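Local coordinates for protein unsaturated glucuronyl hydrolase (Streptococcus agalactiae, PDB 2ZZR) that hydrolyses unsaturated chondroitin, hyaluronan and heparin disaccharides, cleaving their glycosidic bond to release the unsaturated uronic acid, at residues L39-P53 with I59-W73. Residues are numbered along the deposited sequence; the frame is centred on the assembly and turned at random.
Sequences LYINIDYFGEEYPTP and IYKVMDNTEWTNGFW
An antiparallel beta hairpin, strands 50-56 and 59-63, joins helix 25-46 to helix 70-84, and Trp-73 of the second helix packs against Phe-46 and Pro-51. Tyr-50 and Met-63 make the hydrogen-bonded pair, Tyr-50 N to Met-63 O at 2.9 Å and Met-63 N to Tyr-50 O at 2.8 Å. Further along, Thr-52 N reaches Lys-61 O from above the carbonyl plane, and Lys-61 N returns a bond to Thr-52 OG1, which also bonds to Ala-54 O. The Trp-73 indole enters as a knob among Leu-39, Asn-42, Ile-43 and Phe-46, swung there by a chi1 of 166° that sets CG anti to the backbone N. The edge of Phe-46 meets the six-membered ring of the Trp-73 indole in a T-shaped pair, planes at 71°, while Pro-51 CD lies 3.5 Å from Trp-73 CG on the same face. The hairpin links two successive helices of this family 88 alpha-barrel hydrolase, and Phe-46, Tyr-50, Tyr-60 and Trp-73 form an aromatic cluster across it. Pro-51 CB sits over the Tyr-60 ring as a CH-pi contact, 3.8 Å from its centroid; the hydroxyl of that tyrosine bonds to Asp-379 of helix 376-390. At the helix end, Tyr-45 OH donates to Tyr-60 O at 2.7 Å. One water accepts from Trp-73 NE1 and lies within hydrogen-bonding distance of Gly-47 O and Glu-49 O; another bridges Pro-51 O and Thr-69 OG1, which lies 3.4 Å from Pro-53 CG.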
ATOM      1  N   LEU A  39      13.992  12.877  -6.388  1.00 22.04           N
ATOM      2  CA  LEU A  39      14.627  11.984  -5.415  1.00 22.40           C
ATOM      3  C   LEU A  39      16.083  12.356  -5.146  1.00 23.03           C
ATOM      4  O   LEU A  39      16.528  12.331  -3.999  1.00 23.17           O
ATOM      5  CB  LEU A  39      14.527  10.512  -5.842  1.00 22.42           C
ATOM      6  CG  LEU A  39      13.150   9.833  -5.761  1.00 22.16           C
ATOM      7  CD1 LEU A  39      13.292   8.357  -6.104  1.00 21.94           C
ATOM      8  CD2 LEU A  39      12.508   9.995  -4.377  1.00 21.66           C
ATOM      9  N   TYR A  40      16.816  12.714  -6.201  1.00 23.46           N
ATOM     10  CA  TYR A  40      18.216  13.117  -6.039  1.00 24.11           C
ATOM     11  C   TYR A  40      18.360  14.403  -5.226  1.00 24.34           C
ATOM     12  O   TYR A  40      19.239  14.499  -4.363  1.00 25.04           O
ATOM     13  CB  TYR A  40      18.911  13.241  -7.396  1.00 24.08           C
ATOM     14  CG  TYR A  40      19.425  11.918  -7.918  1.00 24.16           C
ATOM     15  CD1 TYR A  40      18.733  11.226  -8.910  1.00 24.54           C
ATOM     16  CD2 TYR A  40      20.594  11.353  -7.409  1.00 24.39           C
ATOM     17  CE1 TYR A  40      19.198  10.008  -9.392  1.00 24.89           C
ATOM     18  CE2 TYR A  40      21.067  10.136  -7.885  1.00 25.27           C
ATOM     19  CZ  TYR A  40      20.361   9.469  -8.876  1.00 24.45           C
ATOM     20  OH  TYR A  40      20.821   8.268  -9.361  1.00 24.57           O
ATOM     21  N   ILE A  41      17.482  15.365  -5.498  1.00 24.57           N
ATOM     22  CA  ILE A  41      17.376  16.608  -4.725  1.00 24.83           C
ATOM     23  C   ILE A  41      17.055  16.310  -3.251  1.00 24.98           C
ATOM     24  O   ILE A  41      17.615  16.936  -2.346  1.00 25.12           O
ATOM     25  CB  ILE A  41      16.331  17.566  -5.362  1.00 24.77           C
ATOM     26  CG1 ILE A  41      16.874  18.142  -6.678  1.00 24.61           C
ATOM     27  CG2 ILE A  41      15.929  18.697  -4.401  1.00 25.02           C
ATOM     28  CD1 ILE A  41      15.853  18.889  -7.506  1.00 25.07           C
ATOM     29  N   ASN A  42      16.182  15.332  -3.016  1.00 24.86           N
ATOM     30  CA  ASN A  42      15.804  14.955  -1.650  1.00 25.02           C
ATOM     31  C   ASN A  42      16.819  14.116  -0.874  1.00 25.26           C
ATOM     32  O   ASN A  42      16.853  14.183   0.351  1.00 25.32           O
ATOM     33  CB  ASN A  42      14.416  14.302  -1.628  1.00 24.78           C
ATOM     34  CG  ASN A  42      13.301  15.306  -1.873  1.00 24.24           C
ATOM     35  OD1 ASN A  42      13.536  16.517  -1.930  1.00 23.69           O
ATOM     36  ND2 ASN A  42      12.076  14.807  -2.008  1.00 23.98           N
ATOM     37  N   ILE A  43      17.643  13.328  -1.568  1.00 25.62           N
ATOM     38  CA  ILE A  43      18.718  12.583  -0.899  1.00 25.95           C
ATOM     39  C   ILE A  43      19.630  13.557  -0.132  1.00 26.18           C
ATOM     40  O   ILE A  43      20.071  13.276   0.989  1.00 26.07           O
ATOM     41  CB  ILE A  43      19.530  11.708  -1.896  1.00 26.24           C
ATOM     42  CG1 ILE A  43      18.691  10.504  -2.342  1.00 26.34           C
ATOM     43  CG2 ILE A  43      20.849  11.219  -1.270  1.00 26.54           C
ATOM     44  CD1 ILE A  43      19.363   9.620  -3.390  1.00 26.10           C
ATOM     45  N   ASP A  44      19.885  14.707  -0.742  1.00 26.42           N
ATOM     46  CA  ASP A  44      20.683  15.757  -0.120  1.00 26.74           C
ATOM     47  C   ASP A  44      19.922  16.476   1.004  1.00 26.67           C
ATOM     48  O   ASP A  44      20.512  16.845   2.023  1.00 27.07           O
ATOM     49  CB  ASP A  44      21.159  16.747  -1.186  1.00 27.16           C
ATOM     50  CG  ASP A  44      22.087  16.101  -2.218  1.00 27.59           C
ATOM     51  OD1 ASP A  44      22.904  15.226  -1.856  1.00 27.68           O
ATOM     52  OD2 ASP A  44      22.007  16.486  -3.398  1.00 29.58           O
ATOM     53  N   TYR A  45      18.616  16.658   0.810  1.00 26.25           N
ATOM     54  CA  TYR A  45      17.735  17.278   1.802  1.00 25.59           C
ATOM     55  C   TYR A  45      17.585  16.428   3.070  1.00 25.27           C
ATOM     56  O   TYR A  45      17.697  16.945   4.187  1.00 25.35           O
ATOM     57  CB  TYR A  45      16.367  17.576   1.172  1.00 25.60           C
ATOM     58  CG  TYR A  45      15.363  18.264   2.084  1.00 25.49           C
ATOM     59  CD1 TYR A  45      14.234  17.584   2.540  1.00 25.14           C
ATOM     60  CD2 TYR A  45      15.533  19.591   2.478  1.00 26.15           C
ATOM     61  CE1 TYR A  45      13.304  18.201   3.367  1.00 25.33           C
ATOM     62  CE2 TYR A  45      14.601  20.224   3.311  1.00 25.80           C
ATOM     63  CZ  TYR A  45      13.492  19.516   3.754  1.00 25.70           C
ATOM     64  OH  TYR A  45      12.565  20.127   4.571  1.00 25.39           O
ATOM     65  N   PHE A  46      17.348  15.127   2.898  1.00 24.36           N
ATOM     66  CA  PHE A  46      17.145  14.231   4.038  1.00 23.73           C
ATOM     67  C   PHE A  46      18.431  13.688   4.646  1.00 23.54           C
ATOM     68  O   PHE A  46      18.467  13.383   5.836  1.00 23.43           O
ATOM     69  CB  PHE A  46      16.188  13.077   3.677  1.00 23.24           C
ATOM     70  CG  PHE A  46      14.811  13.540   3.290  1.00 22.72           C
ATOM     71  CD1 PHE A  46      14.048  14.301   4.171  1.00 21.69           C
ATOM     72  CD2 PHE A  46      14.277  13.223   2.044  1.00 21.64           C
ATOM     73  CE1 PHE A  46      12.783  14.742   3.819  1.00 21.45           C
ATOM     74  CE2 PHE A  46      13.006  13.665   1.682  1.00 21.70           C
ATOM     75  CZ  PHE A  46      12.259  14.426   2.572  1.00 21.74           C
ATOM     76  N   GLY A  47      19.483  13.573   3.837  1.00 23.37           N
ATOM     77  CA  GLY A  47      20.718  12.930   4.283  1.00 23.36           C
ATOM     78  C   GLY A  47      20.478  11.487   4.695  1.00 23.67           C
ATOM     79  O   GLY A  47      19.923  10.696   3.924  1.00 23.38           O
ATOM     80  N   GLU A  48      20.882  11.151   5.916  1.00 23.53           N
ATOM     81  CA  GLU A  48      20.649   9.814   6.467  1.00 24.12           C
ATOM     82  C   GLU A  48      19.322   9.725   7.229  1.00 23.11           C
ATOM     83  O   GLU A  48      18.978   8.678   7.782  1.00 22.98           O
ATOM     84  CB  GLU A  48      21.833   9.360   7.331  1.00 24.21           C
ATOM     85  CG  GLU A  48      23.043   8.918   6.486  1.00 26.28           C
ATOM     86  CD  GLU A  48      24.166   8.274   7.286  1.00 26.58           C
ATOM     87  OE1 GLU A  48      23.898   7.610   8.311  1.00 30.54           O
ATOM     88  OE2 GLU A  48      25.337   8.420   6.871  1.00 30.91           O
ATOM     89  N   GLU A  49      18.578  10.827   7.243  1.00 22.45           N
ATOM     90  CA  GLU A  49      17.282  10.865   7.910  1.00 22.08           C
ATOM     91  C   GLU A  49      16.145  10.653   6.906  1.00 21.23           C
ATOM     92  O   GLU A  49      16.394  10.218   5.779  1.00 20.89           O
ATOM     93  CB  GLU A  49      17.133  12.152   8.725  1.00 22.36           C
ATOM     94  CG  GLU A  49      18.063  12.175   9.935  1.00 25.00           C
ATOM     95  CD  GLU A  49      17.693  13.226  10.961  1.00 28.88           C
ATOM     96  OE1 GLU A  49      17.692  14.427  10.611  1.00 30.18           O
ATOM     97  OE2 GLU A  49      17.416  12.845  12.126  1.00 31.00           O
ATOM     98  N   TYR A  50      14.909  10.939   7.317  1.00 20.17           N
ATOM     99  CA  TYR A  50      13.725  10.487   6.574  1.00 19.47           C
ATOM    100  C   TYR A  50      12.675  11.577   6.401  1.00 18.94           C
ATOM    101  O   TYR A  50      12.578  12.482   7.235  1.00 18.87           O
ATOM    102  CB  TYR A  50      13.094   9.272   7.283  1.00 19.43           C
ATOM    103  CG  TYR A  50      14.026   8.097   7.414  1.00 19.71           C
ATOM    104  CD1 TYR A  50      14.962   8.036   8.452  1.00 19.22           C
ATOM    105  CD2 TYR A  50      13.991   7.046   6.493  1.00 18.93           C
ATOM    106  CE1 TYR A  50      15.839   6.967   8.567  1.00 19.89           C
ATOM    107  CE2 TYR A  50      14.863   5.964   6.607  1.00 18.81           C
ATOM    108  CZ  TYR A  50      15.784   5.936   7.644  1.00 19.48           C
ATOM    109  OH  TYR A  50      16.652   4.876   7.763  1.00 20.44           O
ATOM    110  N   PRO A  51      11.877  11.496   5.317  1.00 18.34           N
ATOM    111  CA  PRO A  51      10.732  12.389   5.197  1.00 18.11           C
ATOM    112  C   PRO A  51       9.720  12.078   6.285  1.00 17.76           C
ATOM    113  O   PRO A  51       9.610  10.922   6.712  1.00 17.61           O
ATOM    114  CB  PRO A  51      10.134  12.032   3.829  1.00 17.93           C
ATOM    115  CG  PRO A  51      10.659  10.675   3.508  1.00 18.33           C
ATOM    116  CD  PRO A  51      12.002  10.588   4.162  1.00 18.60           C
ATOM    117  N   THR A  52       9.005  13.106   6.737  1.00 17.36           N
ATOM    118  CA  THR A  52       7.822  12.909   7.566  1.00 17.50           C
ATOM    119  C   THR A  52       6.763  12.183   6.722  1.00 17.00           C
ATOM    120  O   THR A  52       6.861  12.178   5.490  1.00 16.60           O
ATOM    121  CB  THR A  52       7.249  14.255   8.073  1.00 17.19           C
ATOM    122  OG1 THR A  52       7.155  15.186   6.983  1.00 18.54           O
ATOM    123  CG2 THR A  52       8.141  14.831   9.163  1.00 18.13           C
ATOM    124  N   PRO A  53       5.770  11.539   7.377  1.00 16.86           N
ATOM    125  CA  PRO A  53       4.701  10.850   6.641  1.00 16.37           C
ATOM    126  C   PRO A  53       4.111  11.675   5.501  1.00 16.42           C
ATOM    127  O   PRO A  53       3.961  11.158   4.389  1.00 15.73           O
ATOM    128  CB  PRO A  53       3.653  10.581   7.730  1.00 16.30           C
ATOM    129  CG  PRO A  53       4.482  10.373   8.954  1.00 16.19           C
ATOM    130  CD  PRO A  53       5.616  11.373   8.837  1.00 16.37           C
ATOM    131  N   ILE A  59       6.109  20.664   1.264  1.00 21.53           N
ATOM    132  CA  ILE A  59       7.495  20.410   1.641  1.00 21.33           C
ATOM    133  C   ILE A  59       7.560  19.449   2.834  1.00 21.08           C
ATOM    134  O   ILE A  59       7.005  19.732   3.904  1.00 21.07           O
ATOM    135  CB  ILE A  59       8.255  21.740   1.976  1.00 21.49           C
ATOM    136  CG1 ILE A  59       8.203  22.728   0.792  1.00 21.70           C
ATOM    137  CG2 ILE A  59       9.680  21.456   2.451  1.00 21.15           C
ATOM    138  CD1 ILE A  59       8.931  22.276  -0.483  1.00 21.88           C
ATOM    139  N   TYR A  60       8.230  18.312   2.646  1.00 20.49           N
ATOM    140  CA  TYR A  60       8.464  17.373   3.741  1.00 20.11           C
ATOM    141  C   TYR A  60       9.297  18.031   4.826  1.00 20.44           C
ATOM    142  O   TYR A  60      10.151  18.866   4.536  1.00 20.29           O
ATOM    143  CB  TYR A  60       9.231  16.143   3.263  1.00 19.89           C
ATOM    144  CG  TYR A  60       8.421  15.127   2.498  1.00 19.04           C
ATOM    145  CD1 TYR A  60       7.433  14.366   3.134  1.00 18.87           C
ATOM    146  CD2 TYR A  60       8.664  14.898   1.141  1.00 19.29           C
ATOM    147  CE1 TYR A  60       6.693  13.418   2.427  1.00 18.04           C
ATOM    148  CE2 TYR A  60       7.928  13.953   0.428  1.00 18.39           C
ATOM    149  CZ  TYR A  60       6.948  13.222   1.077  1.00 19.17           C
ATOM    150  OH  TYR A  60       6.222  12.289   0.375  1.00 18.20           O
ATOM    151  N   LYS A  61       9.033  17.654   6.071  1.00 20.66           N
ATOM    152  CA  LYS A  61       9.980  17.885   7.147  1.00 21.13           C
ATOM    153  C   LYS A  61      10.888  16.665   7.266  1.00 20.83           C
ATOM    154  O   LYS A  61      10.649  15.631   6.627  1.00 20.69           O
ATOM    155  CB  LYS A  61       9.256  18.201   8.463  1.00 21.02           C
ATOM    156  CG  LYS A  61       8.680  19.612   8.497  1.00 21.88           C
ATOM    157  CD  LYS A  61       7.781  19.853   9.705  1.00 22.29           C
ATOM    158  CE  LYS A  61       7.050  21.171   9.546  1.00 24.99           C
ATOM    159  NZ  LYS A  61       6.055  21.388  10.631  1.00 27.73           N
ATOM    160  N   VAL A  62      11.936  16.794   8.073  1.00 20.64           N
ATOM    161  CA  VAL A  62      12.934  15.745   8.242  1.00 20.38           C
ATOM    162  C   VAL A  62      12.787  15.111   9.623  1.00 20.31           C
ATOM    163  O   VAL A  62      12.633  15.825  10.623  1.00 20.44           O
ATOM    164  CB  VAL A  62      14.369  16.305   8.063  1.00 20.42           C
ATOM    165  CG1 VAL A  62      15.389  15.191   8.133  1.00 20.25           C
ATOM    166  CG2 VAL A  62      14.491  17.055   6.740  1.00 20.42           C
ATOM    167  N   MET A  63      12.833  13.779   9.673  1.00 19.73           N
ATOM    168  CA  MET A  63      12.624  13.046  10.922  1.00 19.33           C
ATOM    169  C   MET A  63      13.531  11.826  11.058  1.00 19.21           C
ATOM    170  O   MET A  63      14.154  11.388  10.087  1.00 19.04           O
ATOM    171  CB  MET A  63      11.155  12.625  11.044  1.00 19.20           C
ATOM    172  CG  MET A  63      10.775  11.441  10.152  1.00 19.35           C
ATOM    173  SD  MET A  63       9.202  10.706  10.645  1.00 18.98           S
ATOM    174  CE  MET A  63       9.625  10.082  12.274  1.00 20.10           C
ATOM    175  N   ASP A  64      13.582  11.263  12.264  1.00 19.04           N
ATOM    176  CA  ASP A  64      14.363  10.059  12.507  1.00 19.05           C
ATOM    177  C   ASP A  64      13.571   8.799  12.134  1.00 18.42           C
ATOM    178  O   ASP A  64      12.492   8.893  11.535  1.00 18.17           O
ATOM    179  CB  ASP A  64      14.879  10.007  13.955  1.00 19.69           C
ATOM    180  CG  ASP A  64      13.760   9.948  14.995  1.00 21.34           C
ATOM    181  OD1 ASP A  64      12.566   9.847  14.633  1.00 21.97           O
ATOM    182  OD2 ASP A  64      14.087   9.992  16.200  1.00 24.93           O
ATOM    183  N   ASN A  65      14.117   7.635  12.480  1.00 17.88           N
ATOM    184  CA  ASN A  65      13.528   6.355  12.095  1.00 17.33           C
ATOM    185  C   ASN A  65      12.594   5.791  13.168  1.00 17.17           C
ATOM    186  O   ASN A  65      12.888   4.765  13.788  1.00 16.99           O
ATOM    187  CB  ASN A  65      14.627   5.343  11.730  1.00 17.25           C
ATOM    188  CG  ASN A  65      14.106   4.194  10.876  1.00 17.32           C
ATOM    189  OD1 ASN A  65      12.907   4.093  10.613  1.00 15.07           O
ATOM    190  ND2 ASN A  65      15.014   3.322  10.436  1.00 18.38           N
ATOM    191  N   THR A  66      11.458   6.459  13.366  1.00 17.06           N
ATOM    192  CA  THR A  66      10.532   6.091  14.442  1.00 17.24           C
ATOM    193  C   THR A  66       9.055   6.129  14.029  1.00 17.12           C
ATOM    194  O   THR A  66       8.175   5.953  14.869  1.00 17.59           O
ATOM    195  CB  THR A  66      10.710   7.005  15.683  1.00 17.26           C
ATOM    196  OG1 THR A  66      10.450   8.360  15.310  1.00 18.19           O
ATOM    197  CG2 THR A  66      12.124   6.887  16.266  1.00 18.18           C
ATOM    198  N   GLU A  67       8.779   6.354  12.747  1.00 16.55           N
ATOM    199  CA  GLU A  67       7.396   6.355  12.258  1.00 16.04           C
ATOM    200  C   GLU A  67       7.016   5.027  11.595  1.00 15.43           C
ATOM    201  O   GLU A  67       7.800   4.082  11.609  1.00 15.37           O
ATOM    202  CB  GLU A  67       7.145   7.536  11.311  1.00 16.48           C
ATOM    203  CG  GLU A  67       6.449   8.745  11.969  1.00 17.71           C
ATOM    204  CD  GLU A  67       4.985   8.509  12.297  1.00 19.44           C
ATOM    205  OE1 GLU A  67       4.513   7.360  12.177  1.00 18.21           O
ATOM    206  OE2 GLU A  67       4.305   9.486  12.690  1.00 20.40           O
ATOM    207  N   TRP A  68       5.804   4.952  11.043  1.00 14.85           N
ATOM    208  CA  TRP A  68       5.366   3.762  10.304  1.00 14.20           C
ATOM    209  C   TRP A  68       5.714   3.864   8.819  1.00 14.43           C
ATOM    210  O   TRP A  68       5.511   2.910   8.064  1.00 14.30           O
ATOM    211  CB  TRP A  68       3.851   3.521  10.472  1.00 14.21           C
ATOM    212  CG  TRP A  68       2.944   4.522   9.784  1.00 13.96           C
ATOM    213  CD1 TRP A  68       2.521   5.723  10.284  1.00 14.34           C
ATOM    214  CD2 TRP A  68       2.338   4.394   8.488  1.00 12.99           C
ATOM    215  NE1 TRP A  68       1.697   6.351   9.382  1.00 14.57           N
ATOM    216  CE2 TRP A  68       1.567   5.559   8.269  1.00 14.10           C
ATOM    217  CE3 TRP A  68       2.378   3.408   7.487  1.00 13.86           C
ATOM    218  CZ2 TRP A  68       0.844   5.776   7.086  1.00 14.35           C
ATOM    219  CZ3 TRP A  68       1.652   3.618   6.309  1.00 14.16           C
ATOM    220  CH2 TRP A  68       0.893   4.795   6.121  1.00 14.50           C
ATOM    221  N   THR A  69       6.261   5.015   8.433  1.00 13.99           N
ATOM    222  CA  THR A  69       6.377   5.423   7.031  1.00 14.29           C
ATOM    223  C   THR A  69       7.813   5.445   6.491  1.00 14.16           C
ATOM    224  O   THR A  69       8.018   5.687   5.297  1.00 14.28           O
ATOM    225  CB  THR A  69       5.811   6.835   6.838  1.00 14.39           C
ATOM    226  OG1 THR A  69       6.343   7.709   7.847  1.00 14.14           O
ATOM    227  CG2 THR A  69       4.292   6.832   6.927  1.00 15.40           C
ATOM    228  N   ASN A  70       8.795   5.215   7.359  1.00 14.26           N
ATOM    229  CA  ASN A  70      10.209   5.376   6.965  1.00 14.32           C
ATOM    230  C   ASN A  70      10.648   4.486   5.803  1.00 14.71           C
ATOM    231  O   ASN A  70      11.460   4.907   4.975  1.00 15.45           O
ATOM    232  CB  ASN A  70      11.139   5.152   8.149  1.00 14.31           C
ATOM    233  CG  ASN A  70      10.887   6.131   9.265  1.00 14.06           C
ATOM    234  OD1 ASN A  70      11.545   7.176   9.358  1.00 17.17           O
ATOM    235  ND2 ASN A  70       9.919   5.816  10.108  1.00 13.84           N
ATOM    236  N   GLY A  71      10.100   3.276   5.752  1.00 14.48           N
ATOM    237  CA  GLY A  71      10.425   2.295   4.705  1.00 14.28           C
ATOM    238  C   GLY A  71      10.060   2.731   3.297  1.00 14.46           C
ATOM    239  O   GLY A  71      10.695   2.288   2.334  1.00 14.56           O
ATOM    240  N   PHE A  72       9.046   3.592   3.171  1.00 14.61           N
ATOM    241  CA  PHE A  72       8.606   4.095   1.867  1.00 14.64           C
ATOM    242  C   PHE A  72       9.660   4.984   1.214  1.00 14.88           C
ATOM    243  O   PHE A  72       9.809   4.974  -0.008  1.00 14.87           O
ATOM    244  CB  PHE A  72       7.267   4.836   1.966  1.00 15.00           C
ATOM    245  CG  PHE A  72       6.117   3.953   2.361  1.00 14.69           C
ATOM    246  CD1 PHE A  72       5.715   2.894   1.541  1.00 14.50           C
ATOM    247  CD2 PHE A  72       5.430   4.178   3.554  1.00 14.25           C
ATOM    248  CE1 PHE A  72       4.646   2.072   1.903  1.00 15.34           C
ATOM    249  CE2 PHE A  72       4.363   3.356   3.926  1.00 15.25           C
ATOM    250  CZ  PHE A  72       3.972   2.305   3.100  1.00 14.97           C
ATOM    251  N   TRP A  73      10.397   5.736   2.030  1.00 14.94           N
ATOM    252  CA  TRP A  73      11.526   6.528   1.534  1.00 15.22           C
ATOM    253  C   TRP A  73      12.594   5.613   0.917  1.00 15.27           C
ATOM    254  O   TRP A  73      12.969   5.786  -0.248  1.00 15.38           O
ATOM    255  CB  TRP A  73      12.119   7.394   2.656  1.00 15.59           C
ATOM    256  CG  TRP A  73      13.476   7.980   2.331  1.00 15.56           C
ATOM    257  CD1 TRP A  73      14.656   7.709   2.964  1.00 16.66           C
ATOM    258  CD2 TRP A  73      13.785   8.920   1.287  1.00 16.12           C
ATOM    259  NE1 TRP A  73      15.681   8.427   2.387  1.00 15.65           N
ATOM    260  CE2 TRP A  73      15.176   9.175   1.356  1.00 16.25           C
ATOM    261  CE3 TRP A  73      13.022   9.575   0.308  1.00 16.01           C
ATOM    262  CZ2 TRP A  73      15.823  10.057   0.478  1.00 16.40           C
ATOM    263  CZ3 TRP A  73      13.667  10.455  -0.573  1.00 16.67           C
ATOM    264  CH2 TRP A  73      15.056  10.685  -0.475  1.00 16.57           C
TER
HETATM  265  O   HOH W   1      17.975   8.740   4.113  1.00 19.38           O
HETATM  266  O   HOH W   2       8.940   8.440   7.671  1.00 19.83           O